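Local coordinates for STIL N-terminal domain-containing protein (Trichoplax adhaerens, PDB 5OI9), which probably acts in centriole assembly as a STIL-family protein, here its N-terminal domain, which may bind the centrosomal protein CEP85 as in STIL, at residues V204-T209 / P308-C313; S230-I235 / M277-S282; P270-A275 / L298-Q303. All coordinates share one frame; numbering follows the deposited sequence.

Contact 1. Residues V204-T209 / P308-C313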
loop_
_atom_site.group_PDB
_atom_site.type_symbol
_atom_site.label_atom_id
_atom_site.label_comp_id
_atom_site.label_asym_id
_atom_site.label_seq_id
_atom_site.Cartn_x
_atom_site.Cartn_y
_atom_site.Cartn_z
ATOM N N VAL A 204 28.605 -3.957 -6.561
ATOM C CA VAL A 204 28.675 -4.595 -7.869
ATOM C C VAL A 204 28.803 -3.510 -8.931
ATOM O O VAL A 204 28.205 -2.436 -8.811
ATOM C CB VAL A 204 27.439 -5.483 -8.130
ATOM C CG1 VAL A 204 27.561 -6.195 -9.463
ATOM C CG2 VAL A 204 27.265 -6.487 -7.000
ATOM N N SER A 205 29.592 -3.795 -9.963
ATOM C CA SER A 205 29.829 -2.832 -11.030
ATOM C C SER A 205 28.544 -2.530 -11.794
ATOM O O SER A 205 27.785 -3.434 -12.154
ATOM C CB SER A 205 30.892 -3.364 -11.992
ATOM O OG SER A 205 30.981 -2.551 -13.146
ATOM N N ILE A 206 28.309 -1.246 -12.051
ATOM C CA ILE A 206 27.153 -0.780 -12.805
ATOM C C ILE A 206 27.653 -0.095 -14.069
ATOM O O ILE A 206 28.530 0.775 -14.002
ATOM C CB ILE A 206 26.280 0.181 -11.977
ATOM C CG1 ILE A 206 25.747 -0.520 -10.723
ATOM C CG2 ILE A 206 25.133 0.723 -12.819
ATOM C CD1 ILE A 206 25.030 0.406 -9.770
ATOM N N VAL A 207 27.098 -0.487 -15.212
ATOM C CA VAL A 207 27.425 0.185 -16.475
ATOM C C VAL A 207 27.058 1.660 -16.363
ATOM O O VAL A 207 25.908 1.988 -16.007
ATOM C CB VAL A 207 26.681 -0.479 -17.646
ATOM C CG1 VAL A 207 27.133 0.110 -18.974
ATOM C CG2 VAL A 207 26.890 -1.985 -17.623
ATOM N N PRO A 208 27.976 2.588 -16.644
ATOM C CA PRO A 208 27.713 4.020 -16.403
ATOM C C PRO A 208 26.848 4.663 -17.484
ATOM O O PRO A 208 27.251 5.609 -18.167
ATOM C CB PRO A 208 29.131 4.605 -16.357
ATOM C CG PRO A 208 29.917 3.731 -17.269
ATOM C CD PRO A 208 29.352 2.345 -17.113
ATOM N N THR A 209 25.627 4.155 -17.635
ATOM C CA THR A 209 24.657 4.789 -18.516
ATOM C C THR A 209 24.178 6.108 -17.906
ATOM O O THR A 209 24.515 6.464 -16.772
ATOM C CB THR A 209 23.477 3.856 -18.777
ATOM O OG1 THR A 209 22.814 3.566 -17.538
ATOM C CG2 THR A 209 23.953 2.556 -19.404
ATOM N N PRO A 308 25.494 4.239 -3.513
ATOM C CA PRO A 308 24.373 3.331 -3.250
ATOM C C PRO A 308 24.792 2.145 -2.396
ATOM O O PRO A 308 25.962 1.764 -2.333
ATOM C CB PRO A 308 23.952 2.877 -4.652
ATOM C CG PRO A 308 25.209 2.974 -5.452
ATOM C CD PRO A 308 25.919 4.191 -4.923
ATOM N N GLU A 309 23.802 1.564 -1.730
ATOM C CA GLU A 309 23.969 0.330 -0.979
ATOM C C GLU A 309 23.490 -0.848 -1.818
ATOM O O GLU A 309 22.533 -0.737 -2.589
ATOM C CB GLU A 309 23.188 0.368 0.336
ATOM C CG GLU A 309 23.499 1.545 1.245
ATOM C CD GLU A 309 22.603 1.566 2.472
ATOM O OE1 GLU A 309 21.660 0.745 2.531
ATOM O OE2 GLU A 309 22.840 2.398 3.375
ATOM N N PHE A 310 24.160 -1.983 -1.655
ATOM C CA PHE A 310 23.834 -3.200 -2.386
ATOM C C PHE A 310 23.322 -4.255 -1.416
ATOM O O PHE A 310 23.945 -4.507 -0.378
ATOM C CB PHE A 310 25.052 -3.720 -3.153
ATOM C CG PHE A 310 25.484 -2.823 -4.281
ATOM C CD1 PHE A 310 26.225 -1.680 -4.032
ATOM C CD2 PHE A 310 25.148 -3.125 -5.593
ATOM C CE1 PHE A 310 26.621 -0.854 -5.065
ATOM C CE2 PHE A 310 25.544 -2.301 -6.631
ATOM C CZ PHE A 310 26.281 -1.165 -6.364
ATOM N N TRP A 311 22.183 -4.858 -1.755
ATOM C CA TRP A 311 21.559 -5.893 -0.945
ATOM C C TRP A 311 21.153 -7.060 -1.830
ATOM O O TRP A 311 20.762 -6.871 -2.985
ATOM C CB TRP A 311 20.309 -5.373 -0.218
ATOM C CG TRP A 311 20.548 -4.243 0.726
ATOM C CD1 TRP A 311 20.792 -2.939 0.404
ATOM C CD2 TRP A 311 20.543 -4.310 2.155
ATOM N NE1 TRP A 311 20.943 -2.189 1.546
ATOM C CE2 TRP A 311 20.796 -3.009 2.635
ATOM C CE3 TRP A 311 20.347 -5.342 3.077
ATOM C CZ2 TRP A 311 20.864 -2.716 3.996
ATOM C CZ3 TRP A 311 20.410 -5.049 4.425
ATOM C CH2 TRP A 311 20.670 -3.747 4.873
ATOM N N GLU A 312 21.243 -8.268 -1.280
ATOM C CA GLU A 312 20.634 -9.445 -1.886
ATOM C C GLU A 312 19.344 -9.752 -1.139
ATOM O O GLU A 312 19.370 -10.035 0.065
ATOM C CB GLU A 312 21.568 -10.654 -1.854
ATOM C CG GLU A 312 20.927 -11.906 -2.451
ATOM C CD GLU A 312 21.917 -13.034 -2.685
ATOM O OE1 GLU A 312 21.846 -14.051 -1.964
ATOM O OE2 GLU A 312 22.763 -12.903 -3.591
ATOM N N CYS A 313 18.222 -9.693 -1.849
ATOM C CA CYS A 313 16.907 -9.911 -1.264
ATOM C C CYS A 313 16.371 -11.270 -1.683
ATOM O O CYS A 313 16.590 -11.715 -2.815
ATOM C CB CYS A 313 15.930 -8.815 -1.689
ATOM S SG CYS A 313 16.526 -7.143 -1.385
#

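Contact 2. Residues S230-I235 / M277-S282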
loop_
_atom_site.group_PDB
_atom_site.type_symbol
_atom_site.label_atom_id
_atom_site.label_comp_id
_atom_site.label_asym_id
_atom_site.label_seq_id
_atom_site.Cartn_x
_atom_site.Cartn_y
_atom_site.Cartn_z
ATOM N N SER A 230 11.679 4.044 -8.578
ATOM C CA SER A 230 12.327 2.747 -8.658
ATOM C C SER A 230 12.341 2.283 -10.104
ATOM O O SER A 230 11.627 2.813 -10.961
ATOM C CB SER A 230 11.627 1.708 -7.774
ATOM O OG SER A 230 10.430 1.252 -8.380
ATOM N N GLY A 231 13.174 1.285 -10.360
ATOM C CA GLY A 231 13.258 0.668 -11.662
ATOM C C GLY A 231 13.757 -0.750 -11.529
ATOM O O GLY A 231 13.651 -1.355 -10.458
ATOM N N TYR A 232 14.321 -1.289 -12.601
ATOM C CA TYR A 232 14.736 -2.679 -12.611
ATOM C C TYR A 232 16.179 -2.778 -13.085
ATOM O O TYR A 232 16.721 -1.852 -13.697
ATOM C CB TYR A 232 13.775 -3.515 -13.472
ATOM C CG TYR A 232 12.359 -3.408 -12.949
ATOM C CD1 TYR A 232 11.914 -4.236 -11.929
ATOM C CD2 TYR A 232 11.488 -2.441 -13.434
ATOM C CE1 TYR A 232 10.630 -4.125 -11.423
ATOM C CE2 TYR A 232 10.201 -2.321 -12.938
ATOM C CZ TYR A 232 9.777 -3.169 -11.932
ATOM O OH TYR A 232 8.497 -3.056 -11.427
ATOM N N VAL A 233 16.806 -3.904 -12.758
ATOM C CA VAL A 233 18.226 -4.119 -13.004
ATOM C C VAL A 233 18.371 -5.262 -13.996
ATOM O O VAL A 233 17.912 -6.382 -13.738
ATOM C CB VAL A 233 18.992 -4.424 -11.706
ATOM C CG1 VAL A 233 20.467 -4.658 -12.009
ATOM C CG2 VAL A 233 18.817 -3.294 -10.708
ATOM N N ALA A 234 19.007 -4.977 -15.123
ATOM C CA ALA A 234 19.346 -5.982 -16.113
ATOM C C ALA A 234 20.838 -6.288 -16.018
ATOM O O ALA A 234 21.581 -5.661 -15.258
ATOM C CB ALA A 234 18.947 -5.507 -17.511
ATOM N N ILE A 235 21.287 -7.265 -16.797
ATOM C CA ILE A 235 22.674 -7.714 -16.753
ATOM C C ILE A 235 23.110 -8.072 -18.167
ATOM O O ILE A 235 22.311 -8.572 -18.966
ATOM C CB ILE A 235 22.846 -8.901 -15.777
ATOM C CG1 ILE A 235 24.324 -9.235 -15.565
ATOM C CG2 ILE A 235 22.083 -10.124 -16.263
ATOM C CD1 ILE A 235 24.565 -10.216 -14.433
HETATM N N MSE A 277 8.145 -6.606 -3.539
HETATM C CA MSE A 277 6.913 -7.357 -3.759
HETATM C C MSE A 277 6.451 -7.251 -5.201
HETATM O O MSE A 277 6.080 -8.244 -5.829
HETATM C CB MSE A 277 5.808 -6.859 -2.827
HETATM C CG MSE A 277 6.073 -7.163 -1.372
HETATM SE SE MSE A 277 6.180 -9.075 -1.041
HETATM C CE MSE A 277 4.271 -9.439 -1.047
ATOM N N ARG A 278 6.478 -6.022 -5.714
ATOM C CA ARG A 278 6.082 -5.781 -7.096
ATOM C C ARG A 278 6.949 -6.576 -8.067
ATOM O O ARG A 278 6.440 -7.151 -9.036
ATOM C CB ARG A 278 6.163 -4.288 -7.394
ATOM C CG ARG A 278 5.773 -3.923 -8.799
ATOM C CD ARG A 278 4.293 -4.160 -9.052
ATOM N NE ARG A 278 3.973 -3.855 -10.440
ATOM C CZ ARG A 278 3.747 -2.628 -10.894
ATOM N NH1 ARG A 278 3.795 -1.595 -10.064
ATOM N NH2 ARG A 278 3.471 -2.435 -12.176
ATOM N N TYR A 279 8.262 -6.620 -7.822
ATOM C CA TYR A 279 9.152 -7.399 -8.680
ATOM C C TYR A 279 8.849 -8.890 -8.583
ATOM O O TYR A 279 8.817 -9.592 -9.601
ATOM C CB TYR A 279 10.610 -7.116 -8.309
ATOM C CG TYR A 279 11.630 -7.896 -9.111
ATOM C CD1 TYR A 279 11.904 -7.568 -10.434
ATOM C CD2 TYR A 279 12.332 -8.950 -8.539
ATOM C CE1 TYR A 279 12.843 -8.272 -11.168
ATOM C CE2 TYR A 279 13.275 -9.659 -9.264
ATOM C CZ TYR A 279 13.525 -9.319 -10.578
ATOM O OH TYR A 279 14.458 -10.027 -11.303
ATOM N N LEU A 280 8.615 -9.388 -7.368
ATOM C CA LEU A 280 8.352 -10.814 -7.192
ATOM C C LEU A 280 7.018 -11.222 -7.808
ATOM O O LEU A 280 6.904 -12.307 -8.391
ATOM C CB LEU A 280 8.375 -11.174 -5.708
ATOM C CG LEU A 280 9.732 -11.074 -5.020
ATOM C CD1 LEU A 280 9.632 -11.528 -3.579
ATOM C CD2 LEU A 280 10.757 -11.897 -5.778
ATOM N N TYR A 281 5.998 -10.370 -7.687
ATOM C CA TYR A 281 4.658 -10.750 -8.119
ATOM C C TYR A 281 4.437 -10.563 -9.614
ATOM O O TYR A 281 3.655 -11.310 -10.213
ATOM C CB TYR A 281 3.610 -9.944 -7.352
ATOM C CG TYR A 281 3.069 -10.650 -6.135
ATOM C CD1 TYR A 281 2.036 -11.571 -6.245
ATOM C CD2 TYR A 281 3.586 -10.396 -4.874
ATOM C CE1 TYR A 281 1.536 -12.222 -5.135
ATOM C CE2 TYR A 281 3.091 -11.041 -3.759
ATOM C CZ TYR A 281 2.067 -11.950 -3.893
ATOM O OH TYR A 281 1.576 -12.590 -2.779
ATOM N N SER A 282 5.101 -9.583 -10.228
ATOM C CA SER A 282 4.752 -9.171 -11.582
ATOM C C SER A 282 4.886 -10.319 -12.572
ATOM O O SER A 282 5.935 -10.961 -12.667
ATOM C CB SER A 282 5.630 -8.001 -12.021
ATOM O OG SER A 282 5.297 -7.594 -13.340
#

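Contact 3. Residues P270-A275 / L298-Q303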
loop_
_atom_site.group_PDB
_atom_site.type_symbol
_atom_site.label_atom_id
_atom_site.label_comp_id
_atom_site.label_asym_id
_atom_site.label_seq_id
_atom_site.Cartn_x
_atom_site.Cartn_y
_atom_site.Cartn_z
ATOM N N PRO A 270 8.917 1.499 3.799
ATOM C CA PRO A 270 7.986 0.526 3.202
ATOM C C PRO A 270 7.948 0.561 1.681
ATOM O O PRO A 270 7.498 -0.415 1.067
ATOM C CB PRO A 270 6.628 0.910 3.810
ATOM C CG PRO A 270 6.803 2.302 4.328
ATOM C CD PRO A 270 8.242 2.434 4.715
ATOM N N TYR A 271 8.409 1.645 1.053
ATOM C CA TYR A 271 8.476 1.678 -0.403
ATOM C C TYR A 271 9.454 0.640 -0.945
ATOM O O TYR A 271 9.241 0.104 -2.038
ATOM C CB TYR A 271 8.871 3.077 -0.880
ATOM C CG TYR A 271 8.962 3.216 -2.384
ATOM C CD1 TYR A 271 7.834 3.510 -3.141
ATOM C CD2 TYR A 271 10.174 3.061 -3.046
ATOM C CE1 TYR A 271 7.909 3.639 -4.512
ATOM C CE2 TYR A 271 10.258 3.191 -4.418
ATOM C CZ TYR A 271 9.122 3.480 -5.147
ATOM O OH TYR A 271 9.199 3.614 -6.514
ATOM N N VAL A 272 10.528 0.353 -0.205
ATOM C CA VAL A 272 11.504 -0.635 -0.656
ATOM C C VAL A 272 10.875 -2.021 -0.700
ATOM O O VAL A 272 10.990 -2.744 -1.697
ATOM C CB VAL A 272 12.749 -0.610 0.249
ATOM C CG1 VAL A 272 13.723 -1.705 -0.160
ATOM C CG2 VAL A 272 13.414 0.756 0.195
ATOM N N TRP A 273 10.210 -2.413 0.388
ATOM C CA TRP A 273 9.474 -3.672 0.407
ATOM C C TRP A 273 8.430 -3.717 -0.702
ATOM O O TRP A 273 8.225 -4.764 -1.327
ATOM C CB TRP A 273 8.821 -3.860 1.775
ATOM C CG TRP A 273 7.961 -5.079 1.908
ATOM C CD1 TRP A 273 8.363 -6.333 2.265
ATOM C CD2 TRP A 273 6.543 -5.152 1.716
ATOM N NE1 TRP A 273 7.285 -7.185 2.296
ATOM C CE2 TRP A 273 6.156 -6.484 1.966
ATOM C CE3 TRP A 273 5.564 -4.222 1.355
ATOM C CZ2 TRP A 273 4.832 -6.908 1.867
ATOM C CZ3 TRP A 273 4.249 -4.646 1.255
ATOM C CH2 TRP A 273 3.896 -5.977 1.509
ATOM N N SER A 274 7.774 -2.583 -0.970
ATOM C CA SER A 274 6.760 -2.541 -2.018
ATOM C C SER A 274 7.368 -2.812 -3.387
ATOM O O SER A 274 6.770 -3.511 -4.214
ATOM C CB SER A 274 6.048 -1.189 -2.005
ATOM O OG SER A 274 5.399 -0.965 -0.762
ATOM N N ALA A 275 8.563 -2.268 -3.644
ATOM C CA ALA A 275 9.240 -2.544 -4.906
ATOM C C ALA A 275 9.640 -4.012 -5.004
ATOM O O ALA A 275 9.497 -4.628 -6.067
ATOM C CB ALA A 275 10.457 -1.635 -5.054
ATOM N N LEU A 298 19.268 -5.615 -4.977
ATOM C CA LEU A 298 18.670 -4.303 -4.777
ATOM C C LEU A 298 19.794 -3.281 -4.739
ATOM O O LEU A 298 20.686 -3.371 -3.891
ATOM C CB LEU A 298 17.850 -4.254 -3.484
ATOM C CG LEU A 298 17.530 -2.862 -2.932
ATOM C CD1 LEU A 298 16.607 -2.096 -3.868
ATOM C CD2 LEU A 298 16.918 -2.980 -1.540
ATOM N N VAL A 299 19.767 -2.337 -5.672
ATOM C CA VAL A 299 20.684 -1.204 -5.674
ATOM C C VAL A 299 19.932 -0.041 -5.045
ATOM O O VAL A 299 18.996 0.502 -5.640
ATOM C CB VAL A 299 21.176 -0.869 -7.088
ATOM C CG1 VAL A 299 22.178 0.268 -7.046
ATOM C CG2 VAL A 299 21.795 -2.100 -7.736
ATOM N N LEU A 300 20.321 0.330 -3.828
ATOM C CA LEU A 300 19.564 1.269 -3.010
ATOM C C LEU A 300 20.299 2.603 -2.960
ATOM O O LEU A 300 21.360 2.710 -2.335
ATOM C CB LEU A 300 19.353 0.706 -1.606
ATOM C CG LEU A 300 18.358 1.451 -0.716
ATOM C CD1 LEU A 300 16.986 1.494 -1.371
ATOM C CD2 LEU A 300 18.280 0.795 0.653
ATOM N N TYR A 301 19.725 3.618 -3.604
ATOM C CA TYR A 301 20.261 4.978 -3.566
ATOM C C TYR A 301 19.576 5.729 -2.432
ATOM O O TYR A 301 18.505 6.311 -2.601
ATOM C CB TYR A 301 20.050 5.678 -4.903
ATOM C CG TYR A 301 20.799 5.040 -6.047
ATOM C CD1 TYR A 301 22.101 5.421 -6.344
ATOM C CD2 TYR A 301 20.206 4.056 -6.829
ATOM C CE1 TYR A 301 22.793 4.840 -7.389
ATOM C CE2 TYR A 301 20.890 3.471 -7.875
ATOM C CZ TYR A 301 22.184 3.865 -8.149
ATOM O OH TYR A 301 22.871 3.286 -9.189
ATOM N N THR A 302 20.198 5.717 -1.257
ATOM C CA THR A 302 19.620 6.436 -0.133
ATOM C C THR A 302 19.918 7.929 -0.242
ATOM O O THR A 302 20.880 8.359 -0.886
ATOM C CB THR A 302 20.146 5.896 1.200
ATOM O OG1 THR A 302 21.532 6.227 1.346
ATOM C CG2 THR A 302 19.974 4.386 1.268
ATOM N N GLN A 303 19.067 8.724 0.405
ATOM C CA GLN A 303 19.210 10.173 0.404
ATOM C C GLN A 303 20.291 10.665 1.356
ATOM O O GLN A 303 20.652 11.844 1.297
ATOM C CB GLN A 303 17.879 10.835 0.771
ATOM C CG GLN A 303 16.747 10.565 -0.202
ATOM C CD GLN A 303 15.401 11.009 0.338
ATOM O OE1 GLN A 303 15.145 10.925 1.539
ATOM N NE2 GLN A 303 14.535 11.489 -0.547
#

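Contact 1. Residues V204-T209 / P308-C313
Phe310 reaches out of its strand beneath the backbone of Val204 and ends against Ile206. Its CB heads for the loop, and CG lies anti to the carbonyl carbon (chi1 -67°), which carries the ring under residues 204-206. From CG outward the ring has Val204 N over one face, 3.5 Å above the plane and offset toward the rim. CD2 comes within 3.7 Å of that nitrogen. CE2 meets more of the same residue: Val204 CB at 4.0 Å and Val204 O at 3.4 Å. CZ, the far tip, also sits 3.4 Å from Val204 O and is touched obliquely by Ile206 CD1 at 4.0 Å. An alanine here is likely to open a gap under the loop, leaving Val204 and the Ile206 methyl without the ring they rest on. The two segments share no hydrogen bond; residues 204-209 are instead anchored by backbone bonds of Ser205 and Val207 to Leu241, while Phe310 pairs with Ile201. Ile206 also touches Tyr301 and Leu243. This is a loop folded over one face of a mixed beta sheet, with an aromatic residue of the strand packed between them, on the face away from helix 270-281.

Contact 2. Residues S230-I235 / M277-S282
Tyr232 and Tyr279 meet where helix 270-281 lies on one face of the mixed sheet, an alpha/beta layer in which strand 229-235 runs antiparallel beside strand 256-264. Tyr232 gives the most surface. Its CB points at the helix, and with CG beside the backbone N (chi1 -58°) the ring extends across to the last turns. Tyr279 comes the other way, and the two side chains slide past each other in opposite directions. The touch is made by Tyr279 CD1, which lies 3.7 Å from Tyr232 CD1 and 3.8 Å from Tyr232 CE1. Tyr279 CD1 lies at the edge of the Tyr232 ring, near its plane, and the rings do not stack face to face. Ile259 of the neighbouring strand touches both rings, and Phe296 meets Tyr279 as well, making this a buried aromatic and aliphatic cluster. The polar end of Tyr279 is settled apart from it, its OH bonding the carbonyl O of Arg290. Arg278, the third partner, offers its aliphatic stem and not its charge: the chain bends at chi2 (68°), the guanidinium plane stands 75° from the Tyr232 ring, and NH2 bonds the carbonyl O of Asp158. What remains for Tyr232 is the methylene at the base of that bend, with Tyr232 OH lying 3.9 Å from Arg278 CG.

Contact 3. Residues P270-A275 / L298-Q303
Val272 drops from the helix between Leu298 and Leu300, lying across each leucine at about a right angle. The valine spreads its two methyls over the two partners. CG1, anti to the backbone N (chi1 176°), meets Leu298 CD2 at 3.7 Å, and CG2 takes Leu300 CD1 at 4.0 Å. Each leucine therefore presents a single delta methyl, and each receives a different branch of the valine. They arrive differently: Leu298 already points its CB at the helix, whereas Leu300 sets off to the side and its CD1 end swings in to the valine. Lying two residues apart on one strand, both leucines are on the sheet face that the helix covers. This is the packing of a beta-alpha-beta unit, in which strand 256-264 leads into helix 270-281 and the chain returns as strand 296-302, parallel to the first. Ala275, one turn on, rests on Ile259 of that first strand, while Leu300 touches Val261 there. Within the helix, Pro270 O is gripped twice: Ser274 N and Ser274 OG, the latter at 2.8 Å, come from opposite faces of its carbonyl plane. That serine hydroxyl is thus satisfied by its own helix. All three residues that meet across the interface are buried and join by methyl groups alone, so its hold rests on the fit of branched aliphatic shapes and on the exclusion of water.

In the fold
All three contacts gather around one mixed sheet of the STIL N-terminal domain, their centres 11 to 14 Å apart. Contacts 2 and 3 share helix 270-281: contact 3 uses its first turns against strand 296-302, contact 2 its last against strand 229-235, and a weak Ser230 OG to Tyr271 OH bond links them. Contact 1 lies on the other face. It adjoins contact 3 through the sheet, where Glu309 O and Leu300 N are 2.8 Å apart. Along the chain, contacts 2 and 3 interleave, and both fall inside the loop closed by contact 1. Residues 204-313 thus fold back on themselves, so that helix 270-281 packs on one face and the 204-209 loop on the other.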